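6-aminohexanoate-dimer hydrolase (Bacillus anthracis, PDB 4GB7) probably hydrolyses 6-aminohexanoate dimers or related amides or esters, as a serine hydrolase of the beta-lactamase superfamily. Local coordinates at residues Q84-F89 and D412-L417; L101-D106 and Y123-F127; Q207-L211 and S248-G252; I230-Q235 and E255-W259. One frame throughout, in Å; residues are numbered along the deposited sequence. Where two conformers were deposited one is given.

How the interactions relate
The four contacts form two pairs on opposite sides of the chain's centre. Interactions 1 and 2 lie about 12 Å apart between centres, beside the five-stranded antiparallel sheet. They touch where Asp-87 meets Tyr-123 and where Phe-89 O meets Leu-101 N. Interactions 3 and 4 lie about 10 Å apart between centres in the helical region and share helix 251-265. Along the chain these two interlock, because their segments alternate. Interaction 1 joins the C-terminal helix to an early loop and so encloses the other three in sequence. The centres of interactions 1 and 3 are about 36 Å apart. Interaction 3 holds the probable active-site tyrosine, while interaction 4 packs the helix that follows it.

Interaction 1: residues Q84-F89 and D412-L417; sequences QNLDDF and DIAHHL
The C-terminal helix 402-417 packs here against the loop that leads into strand 90-92, with Phe-89 and His-416 as the central pair. Their rings form a T-shaped stack. The edge of Phe-89 is directed at one face of the imidazole, with centroids 5.2 Å apart and planes at 63°. CG of Phe-89 stands anti to the backbone N (chi1 -176°), which carries the ring across to the helix. Phe-89 CE1 comes within 3.6 Å of His-416 CB. Asp-412 CB lies at the edge of the phenyl ring, in its plane, and Phe-89 CE2 touches Ile-413 CG1 at 3.9 Å.

A type I turn runs from Leu-86 to Phe-89. Leu-86 lies antiparallel alongside the His-416 side chain, its CD2 4.0 Å from His-416 CD2. The extended side chain of Gln-84 reaches the helix end, where its NE2 lies 3.4 Å from Leu-417 CD2. Water completes the link. One water lies in the imidazole plane, 2.8 Å from Gln-84 OE1 and 2.7 Å from His-416 NE2. A second joins Gln-84 OE1 to His-416 O and sits over the imidazole face opposite Phe-89. A third donates to Leu-417 O and takes a weak bond from Gln-84 NE2.

Leu-86 and Phe-89 also touch Leu-101 of helix 101-107. Ile-413 and Leu-417 rest on Met-387 of strand 387-393. A C-terminal helix laid on the central antiparallel sheet is characteristic of the serine beta-lactamase and penicillin-binding protein fold.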
loop_
_atom_site.group_PDB
_atom_site.type_symbol
_atom_site.label_atom_id
_atom_site.label_comp_id
_atom_site.label_asym_id
_atom_site.label_seq_id
_atom_site.Cartn_x
_atom_site.Cartn_y
_atom_site.Cartn_z
ATOM N N GLN A 84 -20.288 -12.702 11.210
ATOM C CA GLN A 84 -19.964 -14.030 11.695
ATOM C C GLN A 84 -18.755 -13.905 12.606
ATOM O O GLN A 84 -17.780 -13.291 12.254
ATOM C CB GLN A 84 -19.626 -14.965 10.577
ATOM C CG GLN A 84 -20.755 -15.308 9.649
ATOM C CD GLN A 84 -20.299 -16.348 8.636
ATOM O OE1 GLN A 84 -19.773 -17.412 9.003
ATOM N NE2 GLN A 84 -20.452 -16.032 7.366
ATOM N N ASN A 85 -18.824 -14.519 13.786
ATOM C CA ASN A 85 -17.718 -14.405 14.698
ATOM C C ASN A 85 -16.659 -15.438 14.322
ATOM O O ASN A 85 -16.845 -16.651 14.551
ATOM C CB ASN A 85 -18.138 -14.637 16.154
ATOM C CG ASN A 85 -17.036 -14.290 17.113
ATOM O OD1 ASN A 85 -15.892 -14.209 16.705
ATOM N ND2 ASN A 85 -17.367 -14.059 18.389
ATOM N N LEU A 86 -15.551 -14.945 13.764
ATOM C CA LEU A 86 -14.423 -15.794 13.347
ATOM C C LEU A 86 -13.333 -15.916 14.411
ATOM O O LEU A 86 -12.246 -16.378 14.102
ATOM C CB LEU A 86 -13.804 -15.262 12.060
ATOM C CG LEU A 86 -14.816 -15.221 10.897
ATOM C CD1 LEU A 86 -14.146 -14.621 9.669
ATOM C CD2 LEU A 86 -15.440 -16.574 10.505
ATOM N N ASP A 87 -13.599 -15.515 15.652
ATOM C CA ASP A 87 -12.524 -15.464 16.622
ATOM C C ASP A 87 -11.842 -16.839 16.763
ATOM O O ASP A 87 -10.625 -16.902 16.965
ATOM C CB ASP A 87 -13.029 -15.098 18.006
ATOM C CG ASP A 87 -13.380 -13.649 18.159
ATOM O OD1 ASP A 87 -12.976 -12.827 17.309
ATOM O OD2 ASP A 87 -14.105 -13.353 19.157
ATOM N N ASP A 88 -12.625 -17.906 16.697
ATOM C CA ASP A 88 -12.100 -19.261 16.971
ATOM C C ASP A 88 -11.961 -20.056 15.690
ATOM O O ASP A 88 -11.763 -21.262 15.724
ATOM C CB ASP A 88 -12.990 -19.996 17.990
ATOM C CG ASP A 88 -12.981 -19.341 19.365
ATOM O OD1 ASP A 88 -11.884 -19.095 19.879
ATOM O OD2 ASP A 88 -14.079 -19.071 19.937
ATOM N N PHE A 89 -11.984 -19.347 14.546
ATOM C CA PHE A 89 -11.671 -19.969 13.294
ATOM C C PHE A 89 -10.256 -20.586 13.351
ATOM O O PHE A 89 -9.277 -19.933 13.792
ATOM C CB PHE A 89 -11.781 -18.982 12.158
ATOM C CG PHE A 89 -11.549 -19.603 10.809
ATOM C CD1 PHE A 89 -12.556 -20.323 10.200
ATOM C CD2 PHE A 89 -10.313 -19.524 10.176
ATOM C CE1 PHE A 89 -12.376 -20.864 8.949
ATOM C CE2 PHE A 89 -10.128 -20.094 8.938
ATOM C CZ PHE A 89 -11.160 -20.771 8.339
ATOM N N ASP A 412 -8.479 -20.098 3.301
ATOM C CA ASP A 412 -9.349 -20.829 4.164
ATOM C C ASP A 412 -10.557 -20.054 4.654
ATOM O O ASP A 412 -11.669 -20.619 4.722
ATOM C CB ASP A 412 -8.584 -21.380 5.356
ATOM C CG ASP A 412 -7.609 -22.507 4.968
ATOM O OD1 ASP A 412 -7.761 -23.156 3.883
ATOM O OD2 ASP A 412 -6.712 -22.758 5.793
ATOM N N ILE A 413 -10.362 -18.777 4.987
ATOM C CA ILE A 413 -11.503 -17.938 5.341
ATOM C C ILE A 413 -12.506 -17.846 4.183
ATOM O O ILE A 413 -13.697 -18.006 4.375
ATOM C CB ILE A 413 -11.092 -16.526 5.845
ATOM C CG1 ILE A 413 -10.329 -16.630 7.151
ATOM C CG2 ILE A 413 -12.348 -15.613 5.937
ATOM C CD1 ILE A 413 -9.598 -15.353 7.537
ATOM N N ALA A 414 -12.020 -17.542 2.979
ATOM C CA ALA A 414 -12.887 -17.484 1.812
ATOM C C ALA A 414 -13.708 -18.787 1.646
ATOM O O ALA A 414 -14.911 -18.761 1.377
ATOM C CB ALA A 414 -12.044 -17.224 0.546
ATOM N N HIS A 415 -13.050 -19.934 1.726
ATOM C CA HIS A 415 -13.748 -21.197 1.474
ATOM C C HIS A 415 -14.786 -21.458 2.573
ATOM O O HIS A 415 -15.836 -22.021 2.316
ATOM C CB HIS A 415 -12.756 -22.343 1.415
ATOM C CG HIS A 415 -11.880 -22.305 0.200
ATOM N ND1 HIS A 415 -10.864 -23.166 -0.001
ATOM C CD2 HIS A 415 -11.863 -21.416 -0.885
ATOM C CE1 HIS A 415 -10.280 -22.875 -1.188
ATOM N NE2 HIS A 415 -10.884 -21.798 -1.703
ATOM N N HIS A 416 -14.476 -21.069 3.800
ATOM C CA HIS A 416 -15.438 -21.130 4.902
ATOM C C HIS A 416 -16.671 -20.277 4.666
ATOM O O HIS A 416 -17.801 -20.751 4.836
ATOM C CB HIS A 416 -14.755 -20.764 6.194
ATOM C CG HIS A 416 -15.682 -20.673 7.365
ATOM N ND1 HIS A 416 -16.115 -21.759 8.033
ATOM C CD2 HIS A 416 -16.234 -19.583 7.982
ATOM C CE1 HIS A 416 -16.911 -21.372 9.041
ATOM N NE2 HIS A 416 -16.986 -20.033 9.011
ATOM N N LEU A 417 -16.471 -19.035 4.234
ATOM C CA LEU A 417 -17.562 -18.108 3.969
ATOM C C LEU A 417 -18.393 -18.559 2.767
ATOM O O LEU A 417 -19.596 -18.283 2.692
ATOM C CB LEU A 417 -16.990 -16.697 3.747
ATOM C CG LEU A 417 -16.339 -16.019 4.959
ATOM C CD1 LEU A 417 -15.824 -14.666 4.547
ATOM C CD2 LEU A 417 -17.268 -15.903 6.168
HETATM O O HOH W 1 -21.130 -17.054 4.699
HETATM O O HOH W 2 -19.882 -19.418 6.575
HETATM O O HOH W 3 -18.362 -18.768 10.995
#

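Interaction 2: residues L101-D106 and Y123-F127; sequences LKELLD and YERYF
The ring of Phe-127 is met obliquely by three residues of helix 101-107. Phe-127 CE2 lies 3.8 Å from Lys-102 CG, and Phe-127 CZ lies 3.8 Å from Leu-105 CB. Asp-106 crosses the ring at a slant, its OD1 3.8 Å from Phe-127 CD2, with carboxylate and ring planes 29° apart. On the strand itself, Tyr-123 CE1 sits over the centre of one face of the Arg-125 guanidinium. The carboxylate carbon of Glu-124 lies at the edge of the Tyr-126 ring, in its plane.

This helix packs on one face of the five-stranded antiparallel sheet of the beta-lactamase fold, over its outermost strand 120-126. Leu-105 also touches Phe-113 of the next strand. The two axes pass 10.4 Å apart at an angle of 39°. At the other end of the contact, Leu-101 and Tyr-123 point at each other, with Leu-101 CD2 3.9 Å from Tyr-123 CE2. A chi1 of -178° sends the tyrosine ring out toward the start of the helix. Its OH lies 3.9 Å from Lys-102 CB and is hydrogen-bonded to Asp-87. Lys-102 NZ and Arg-125 NE, like charges, stay 5.1 Å apart. Asp-87 forms a salt bridge with Arg-125 and probably offsets some of that charge.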
loop_
_atom_site.group_PDB
_atom_site.type_symbol
_atom_site.label_atom_id
_atom_site.label_comp_id
_atom_site.label_asym_id
_atom_site.label_seq_id
_atom_site.Cartn_x
_atom_site.Cartn_y
_atom_site.Cartn_z
ATOM N N LEU A 101 -7.920 -17.908 15.163
ATOM C CA LEU A 101 -7.635 -16.697 14.400
ATOM C C LEU A 101 -7.381 -15.419 15.230
ATOM O O LEU A 101 -6.367 -14.749 15.035
ATOM C CB LEU A 101 -8.796 -16.433 13.439
ATOM C CG LEU A 101 -8.760 -15.137 12.646
ATOM C CD1 LEU A 101 -7.540 -15.172 11.722
ATOM C CD2 LEU A 101 -10.055 -14.949 11.879
ATOM N N LYS A 102 -8.271 -15.081 16.169
ATOM C CA LYS A 102 -8.104 -13.813 16.891
ATOM C C LYS A 102 -6.783 -13.794 17.675
ATOM O O LYS A 102 -6.063 -12.810 17.671
ATOM C CB LYS A 102 -9.321 -13.498 17.791
ATOM C CG LYS A 102 -9.306 -12.115 18.471
ATOM C CD LYS A 102 -10.374 -12.025 19.574
ATOM C CE LYS A 102 -10.374 -10.717 20.375
ATOM N NZ LYS A 102 -11.279 -10.826 21.570
ATOM N N GLU A 103 -6.471 -14.883 18.386
ATOM C CA GLU A 103 -5.221 -14.936 19.100
ATOM C C GLU A 103 -4.002 -14.890 18.213
ATOM O O GLU A 103 -3.003 -14.255 18.580
ATOM C CB GLU A 103 -5.179 -16.210 19.927
ATOM C CG GLU A 103 -5.976 -16.092 21.214
ATOM C CD GLU A 103 -5.254 -15.233 22.235
ATOM O OE1 GLU A 103 -4.330 -15.795 22.898
ATOM O OE2 GLU A 103 -5.550 -14.011 22.364
ATOM N N LEU A 104 -4.095 -15.482 17.031
ATOM C CA LEU A 104 -2.968 -15.491 16.059
ATOM C C LEU A 104 -2.731 -14.037 15.578
ATOM O O LEU A 104 -1.609 -13.527 15.569
ATOM C CB LEU A 104 -3.240 -16.410 14.877
ATOM C CG LEU A 104 -2.249 -16.391 13.690
ATOM C CD1 LEU A 104 -0.935 -17.051 14.084
ATOM C CD2 LEU A 104 -2.893 -17.096 12.513
ATOM N N LEU A 105 -3.811 -13.364 15.200
ATOM C CA LEU A 105 -3.701 -11.962 14.821
ATOM C C LEU A 105 -3.012 -11.109 15.886
ATOM O O LEU A 105 -2.105 -10.350 15.594
ATOM C CB LEU A 105 -5.064 -11.389 14.420
ATOM C CG LEU A 105 -5.860 -11.974 13.264
ATOM C CD1 LEU A 105 -7.294 -11.450 13.236
ATOM C CD2 LEU A 105 -5.173 -11.678 11.930
ATOM N N ASP A 106 -3.447 -11.255 17.131
ATOM C CA ASP A 106 -2.921 -10.449 18.230
ATOM C C ASP A 106 -1.427 -10.791 18.460
ATOM O O ASP A 106 -0.628 -9.891 18.723
ATOM C CB ASP A 106 -3.770 -10.703 19.519
ATOM C CG ASP A 106 -3.593 -9.642 20.596
ATOM O OD1 ASP A 106 -3.123 -8.547 20.336
ATOM O OD2 ASP A 106 -3.932 -9.912 21.792
ATOM N N TYR A 123 -16.713 -9.487 9.544
ATOM C CA TYR A 123 -15.903 -9.630 10.745
ATOM C C TYR A 123 -14.920 -8.508 10.796
ATOM O O TYR A 123 -14.283 -8.200 9.793
ATOM C CB TYR A 123 -15.124 -10.909 10.691
ATOM C CG TYR A 123 -14.261 -11.273 11.864
ATOM C CD1 TYR A 123 -14.834 -11.596 13.075
ATOM C CD2 TYR A 123 -12.877 -11.361 11.739
ATOM C CE1 TYR A 123 -14.039 -12.007 14.129
ATOM C CE2 TYR A 123 -12.063 -11.755 12.794
ATOM C CZ TYR A 123 -12.660 -12.072 13.981
ATOM O OH TYR A 123 -11.867 -12.527 14.998
ATOM N N GLU A 124 -14.862 -7.839 11.914
ATOM C CA GLU A 124 -13.856 -6.822 12.175
ATOM C C GLU A 124 -13.393 -6.902 13.596
ATOM O O GLU A 124 -14.218 -7.056 14.524
ATOM C CB GLU A 124 -14.302 -5.405 11.850
ATOM C CG GLU A 124 -15.572 -4.982 12.531
ATOM C CD GLU A 124 -15.967 -3.537 12.300
ATOM O OE1 GLU A 124 -15.212 -2.778 11.668
ATOM O OE2 GLU A 124 -17.069 -3.162 12.765
ATOM N N ARG A 125 -12.071 -6.774 13.761
ATOM C CA ARG A 125 -11.468 -6.758 15.060
ATOM C C ARG A 125 -10.372 -5.729 15.091
ATOM O O ARG A 125 -9.637 -5.578 14.106
ATOM C CB ARG A 125 -10.900 -8.108 15.430
ATOM C CG ARG A 125 -11.965 -9.186 15.619
ATOM C CD ARG A 125 -12.667 -8.996 16.959
ATOM N NE ARG A 125 -13.652 -10.047 17.157
ATOM C CZ ARG A 125 -14.948 -10.032 16.813
ATOM N NH1 ARG A 125 -15.512 -9.030 16.127
ATOM N NH2 ARG A 125 -15.707 -11.087 17.154
ATOM N N TYR A 126 -10.291 -5.025 16.221
ATOM C CA TYR A 126 -9.299 -3.962 16.499
ATOM C C TYR A 126 -8.560 -4.332 17.767
ATOM O O TYR A 126 -9.178 -4.841 18.742
ATOM C CB TYR A 126 -9.960 -2.585 16.598
ATOM C CG TYR A 126 -10.703 -2.237 15.332
ATOM C CD1 TYR A 126 -10.054 -1.647 14.268
ATOM C CD2 TYR A 126 -12.015 -2.679 15.124
ATOM C CE1 TYR A 126 -10.713 -1.438 13.078
ATOM C CE2 TYR A 126 -12.690 -2.463 13.947
ATOM C CZ TYR A 126 -12.028 -1.892 12.908
ATOM O OH TYR A 126 -12.699 -1.700 11.724
ATOM N N PHE A 127 -7.252 -4.131 17.780
ATOM C CA PHE A 127 -6.425 -4.720 18.838
ATOM C C PHE A 127 -5.579 -3.637 19.507
ATOM O O PHE A 127 -5.362 -2.583 18.944
ATOM C CB PHE A 127 -5.489 -5.790 18.291
ATOM C CG PHE A 127 -6.165 -6.966 17.645
ATOM C CD1 PHE A 127 -6.582 -6.917 16.333
ATOM C CD2 PHE A 127 -6.352 -8.120 18.341
ATOM C CE1 PHE A 127 -7.220 -7.988 15.738
ATOM C CE2 PHE A 127 -6.986 -9.212 17.761
ATOM C CZ PHE A 127 -7.407 -9.151 16.445
#

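Interaction 3: residues Q207-L211 and S248-G252; sequences QDAQL and SYNNG
Gln-207 and Asn-251 are set nearly perpendicular, their amide planes 65° apart, and each grips the backbone or side chain of the other segment. Gln-207 CG lies between its own backbone N and carbonyl carbon (chi1 72°), and the chain then runs extended to the loop. There Gln-207 OE1 accepts from Asn-251 N at 2.8 Å, the donor slightly tilted from the carbonyl plane. Gln-207 NE2 donates to Tyr-249 O at 2.9 Å, from above the carbonyl plane of Tyr-249. One amide thus spans two backbone groups. Gln-207 was modelled in two conformers, and these bonds are described for one of them.

Asn-251 also runs crosswise to Asp-208. Asn-251 ND2 donates nearly straight to Asp-208 OD1, 2.8 Å away at 168°. The acceptor lies in the Asn-251 amide plane, and the carboxylate is met on its anti side. A weak second bond runs from Asn-251 ND2 to Gln-207 O. Water joins Asp-208 OD1 to Asn-251 OD1, which also bonds Lys-143.

Asn-250 is the N-cap of helix 251-265. Its OD1 accepts from Gly-252 N at 2.8 Å and is also bonded to Tyr-194. Tyr-249 OH meets Ser-140 and, weakly, Lys-143. Tyr-249 to Asn-251 match the Tyr-x-Asn motif that accompanies Ser-x-x-Lys in class C beta-lactamases and related hydrolases, consistent with an active site here.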
loop_
_atom_site.group_PDB
_atom_site.type_symbol
_atom_site.label_atom_id
_atom_site.label_comp_id
_atom_site.label_asym_id
_atom_site.label_seq_id
_atom_site.Cartn_x
_atom_site.Cartn_y
_atom_site.Cartn_z
ATOM N N GLN A 207 16.085 1.517 0.096
ATOM C CA GLN A 207 15.085 2.276 -0.667
ATOM C C GLN A 207 14.023 2.868 0.265
ATOM O O GLN A 207 13.434 3.897 -0.021
ATOM C CB GLN A 207 14.408 1.385 -1.701
ATOM C CG GLN A 207 13.455 0.363 -1.103
ATOM C CD GLN A 207 12.667 -0.349 -2.152
ATOM O OE1 GLN A 207 11.730 0.205 -2.721
ATOM N NE2 GLN A 207 13.030 -1.579 -2.411
ATOM N N ASP A 208 13.781 2.204 1.404
ATOM C CA ASP A 208 12.909 2.756 2.411
ATOM C C ASP A 208 13.643 3.831 3.278
ATOM O O ASP A 208 13.115 4.901 3.521
ATOM C CB ASP A 208 12.415 1.652 3.353
ATOM C CG ASP A 208 11.312 0.793 2.766
ATOM O OD1 ASP A 208 10.487 1.265 1.978
ATOM O OD2 ASP A 208 11.225 -0.371 3.161
ATOM N N ALA A 209 14.847 3.501 3.768
ATOM C CA ALA A 209 15.669 4.407 4.576
ATOM C C ALA A 209 15.790 5.749 3.852
ATOM O O ALA A 209 15.547 6.798 4.432
ATOM C CB ALA A 209 17.053 3.789 4.828
ATOM N N GLN A 210 16.098 5.701 2.567
ATOM C CA GLN A 210 16.307 6.941 1.798
ATOM C C GLN A 210 15.052 7.783 1.679
ATOM O O GLN A 210 15.107 9.021 1.777
ATOM C CB GLN A 210 16.902 6.687 0.426
ATOM C CG GLN A 210 18.334 6.139 0.474
ATOM C CD GLN A 210 19.264 6.937 1.371
ATOM O OE1 GLN A 210 19.425 8.139 1.175
ATOM N NE2 GLN A 210 19.857 6.275 2.381
ATOM N N LEU A 211 13.905 7.129 1.516
ATOM C CA LEU A 211 12.648 7.880 1.427
ATOM C C LEU A 211 12.360 8.540 2.742
ATOM O O LEU A 211 11.974 9.693 2.798
ATOM C CB LEU A 211 11.502 6.926 1.049
ATOM C CG LEU A 211 10.082 7.529 0.999
ATOM C CD1 LEU A 211 9.977 8.391 -0.258
ATOM C CD2 LEU A 211 9.022 6.419 1.043
ATOM N N SER A 248 12.194 -5.007 -10.221
ATOM C CA SER A 248 12.971 -4.493 -9.101
ATOM C C SER A 248 12.068 -3.561 -8.326
ATOM O O SER A 248 11.775 -2.446 -8.783
ATOM C CB SER A 248 14.214 -3.731 -9.589
ATOM O OG SER A 248 14.990 -3.301 -8.490
ATOM N N TYR A 249 11.597 -4.024 -7.166
ATOM C CA TYR A 249 10.679 -3.219 -6.370
ATOM C C TYR A 249 11.376 -1.964 -5.855
ATOM O O TYR A 249 12.420 -2.053 -5.209
ATOM C CB TYR A 249 10.188 -4.051 -5.214
ATOM C CG TYR A 249 9.025 -3.486 -4.445
ATOM C CD1 TYR A 249 7.711 -3.634 -4.895
ATOM C CD2 TYR A 249 9.221 -2.882 -3.240
ATOM C CE1 TYR A 249 6.636 -3.173 -4.153
ATOM C CE2 TYR A 249 8.161 -2.392 -2.496
ATOM C CZ TYR A 249 6.876 -2.547 -2.949
ATOM O OH TYR A 249 5.865 -2.077 -2.166
ATOM N N ASN A 250 10.806 -0.789 -6.146
ATOM C CA ASN A 250 11.405 0.449 -5.700
ATOM C C ASN A 250 10.351 1.538 -5.433
ATOM O O ASN A 250 9.617 1.934 -6.330
ATOM C CB ASN A 250 12.396 0.941 -6.768
ATOM C CG ASN A 250 13.433 1.913 -6.225
ATOM O OD1 ASN A 250 13.097 2.962 -5.653
ATOM N ND2 ASN A 250 14.732 1.559 -6.411
ATOM N N ASN A 251 10.357 2.069 -4.218
ATOM C CA ASN A 251 9.513 3.226 -3.846
ATOM C C ASN A 251 9.630 4.371 -4.841
ATOM O O ASN A 251 8.666 5.070 -5.111
ATOM C CB ASN A 251 9.936 3.775 -2.497
ATOM C CG ASN A 251 9.637 2.839 -1.346
ATOM O OD1 ASN A 251 8.687 2.069 -1.366
ATOM N ND2 ASN A 251 10.480 2.906 -0.326
ATOM N N GLY A 252 10.836 4.613 -5.315
ATOM C CA GLY A 252 11.103 5.691 -6.241
ATOM C C GLY A 252 10.275 5.661 -7.483
ATOM O O GLY A 252 9.977 6.747 -8.062
HETATM O O HOH W 4 13.032 4.629 -2.587
HETATM O O HOH W 5 9.286 -0.460 0.092
#

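Interaction 4: residues I230-Q235 and E255-W259; sequences IYDMLQ and ETLAW
Helices 230-235 and 255-259 pass 10.8 Å apart between axes and cross at -118°, which brings Tyr-231 onto Trp-259. The two side chains stack face to face. The centroids of the Tyr-231 ring and the Trp-259 five-membered ring are 3.6 Å apart, and the planes differ by 6°. Tyr-231 CB lies over the face of the indole six-membered ring, 4.2 Å from its centroid, as a CH-pi contact. The phenol end runs on over the five-membered ring, with Tyr-231 OH 3.3 Å from Trp-259 CD1. Arg-262 bonds that hydroxyl and may help fix the ring. With chi1 at -165° the indole swings away from its own backbone N and toward helix 230-235.

Leu-234 and Trp-259 lie side by side, pointing opposite ways. Leu-234 CD1 lies 3.7 Å from Trp-259 CE3 and also touches Thr-256 OG1, which bonds Gly-252 O. Gln-235 NE2 stands at the indole edge, near its plane, and is held by Glu-171 O.

Ile-230 lies square across Glu-255, and Ile-230 CG2 is 3.9 Å from Glu-255 OE1. The Glu-255 side chain is bent and its carboxylate is buried, bonded by Ala-299 N and Ser-300 OG. Leu-211 of helix 206-214 packs on both Ile-230 and Glu-255. This is core packing between helices in the helical region of a serine beta-lactamase-type fold.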
loop_
_atom_site.group_PDB
_atom_site.type_symbol
_atom_site.label_atom_id
_atom_site.label_comp_id
_atom_site.label_asym_id
_atom_site.label_seq_id
_atom_site.Cartn_x
_atom_site.Cartn_y
_atom_site.Cartn_z
ATOM N N ILE A 230 11.870 14.521 -1.108
ATOM C CA ILE A 230 11.688 13.285 -1.888
ATOM C C ILE A 230 12.283 13.378 -3.306
ATOM O O ILE A 230 12.943 12.444 -3.774
ATOM C CB ILE A 230 10.195 12.875 -1.913
ATOM C CG1 ILE A 230 9.727 12.452 -0.519
ATOM C CG2 ILE A 230 9.939 11.731 -2.910
ATOM C CD1 ILE A 230 8.215 12.376 -0.446
ATOM N N TYR A 231 12.071 14.489 -3.996
ATOM C CA TYR A 231 12.579 14.561 -5.336
ATOM C C TYR A 231 14.099 14.513 -5.426
ATOM O O TYR A 231 14.649 14.049 -6.450
ATOM C CB TYR A 231 12.046 15.802 -6.042
ATOM C CG TYR A 231 10.529 15.898 -6.196
ATOM C CD1 TYR A 231 9.706 14.778 -6.150
ATOM C CD2 TYR A 231 9.923 17.113 -6.399
ATOM C CE1 TYR A 231 8.346 14.878 -6.302
ATOM C CE2 TYR A 231 8.538 17.217 -6.565
ATOM C CZ TYR A 231 7.753 16.104 -6.511
ATOM O OH TYR A 231 6.387 16.187 -6.682
ATOM N N ASP A 232 14.776 14.987 -4.385
ATOM C CA ASP A 232 16.249 14.860 -4.291
ATOM C C ASP A 232 16.698 13.401 -4.381
ATOM O O ASP A 232 17.700 13.059 -5.005
ATOM C CB ASP A 232 16.778 15.437 -2.971
ATOM C CG ASP A 232 16.734 16.951 -2.893
ATOM O OD1 ASP A 232 16.411 17.664 -3.900
ATOM O OD2 ASP A 232 17.069 17.417 -1.771
HETATM N N MSE A 233 15.959 12.535 -3.715
HETATM C CA MSE A 233 16.244 11.103 -3.755
HETATM C C MSE A 233 16.174 10.565 -5.173
HETATM O O MSE A 233 16.997 9.779 -5.587
HETATM C CB MSE A 233 15.289 10.341 -2.813
HETATM C CG MSE A 233 15.497 8.824 -2.799
HETATM SE SE MSE A 233 14.094 7.833 -1.954
HETATM C CE MSE A 233 12.789 8.024 -3.394
ATOM N N LEU A 234 15.160 11.002 -5.917
ATOM C CA LEU A 234 14.985 10.531 -7.282
ATOM C C LEU A 234 16.160 10.965 -8.135
ATOM O O LEU A 234 16.573 10.217 -9.018
ATOM C CB LEU A 234 13.685 11.065 -7.851
ATOM C CG LEU A 234 12.408 10.617 -7.117
ATOM C CD1 LEU A 234 11.179 11.241 -7.787
ATOM C CD2 LEU A 234 12.289 9.094 -6.934
ATOM N N GLN A 235 16.733 12.133 -7.821
ATOM C CA GLN A 235 17.841 12.690 -8.590
ATOM C C GLN A 235 19.154 11.956 -8.269
ATOM O O GLN A 235 20.100 11.979 -9.071
ATOM C CB GLN A 235 18.016 14.192 -8.303
ATOM C CG GLN A 235 16.933 15.126 -8.805
ATOM C CD GLN A 235 16.823 15.202 -10.297
ATOM O OE1 GLN A 235 17.546 14.494 -11.029
ATOM N NE2 GLN A 235 15.879 16.028 -10.783
ATOM N N GLU A 255 7.040 7.173 -6.560
ATOM C CA GLU A 255 7.251 8.604 -6.279
ATOM C C GLU A 255 7.351 9.366 -7.582
ATOM O O GLU A 255 6.839 10.498 -7.676
ATOM C CB GLU A 255 8.466 8.858 -5.416
ATOM C CG GLU A 255 8.413 8.251 -4.010
ATOM C CD GLU A 255 7.288 8.740 -3.116
ATOM O OE1 GLU A 255 6.606 9.751 -3.432
ATOM O OE2 GLU A 255 7.069 8.056 -2.076
ATOM N N THR A 256 7.971 8.755 -8.590
ATOM C CA THR A 256 8.067 9.405 -9.914
ATOM C C THR A 256 6.674 9.573 -10.544
ATOM O O THR A 256 6.299 10.636 -11.073
ATOM C CB THR A 256 9.019 8.648 -10.831
ATOM O OG1 THR A 256 10.345 8.602 -10.242
ATOM C CG2 THR A 256 9.124 9.328 -12.230
ATOM N N LEU A 257 5.931 8.498 -10.558
ATOM C CA LEU A 257 4.545 8.514 -11.022
ATOM C C LEU A 257 3.716 9.591 -10.315
ATOM O O LEU A 257 2.960 10.294 -10.928
ATOM C CB LEU A 257 3.911 7.111 -10.862
ATOM C CG LEU A 257 4.441 5.991 -11.754
ATOM C CD1 LEU A 257 3.868 4.638 -11.368
ATOM C CD2 LEU A 257 4.158 6.303 -13.234
ATOM N N ALA A 258 3.849 9.707 -9.003
ATOM C CA ALA A 258 3.143 10.763 -8.264
ATOM C C ALA A 258 3.563 12.174 -8.693
ATOM O O ALA A 258 2.732 13.075 -8.737
ATOM C CB ALA A 258 3.259 10.563 -6.762
ATOM N N TRP A 259 4.862 12.364 -8.983
ATOM C CA TRP A 259 5.346 13.632 -9.487
ATOM C C TRP A 259 4.684 13.968 -10.799
ATOM O O TRP A 259 4.245 15.085 -11.003
ATOM C CB TRP A 259 6.868 13.591 -9.614
ATOM C CG TRP A 259 7.576 14.898 -9.779
ATOM C CD1 TRP A 259 7.039 16.187 -9.919
ATOM C CD2 TRP A 259 9.014 15.075 -9.770
ATOM N NE1 TRP A 259 8.044 17.133 -10.002
ATOM C CE2 TRP A 259 9.266 16.513 -9.948
ATOM C CE3 TRP A 259 10.089 14.213 -9.651
ATOM C CZ2 TRP A 259 10.546 17.026 -9.964
ATOM C CZ3 TRP A 259 11.378 14.736 -9.674
ATOM C CH2 TRP A 259 11.600 16.114 -9.840
#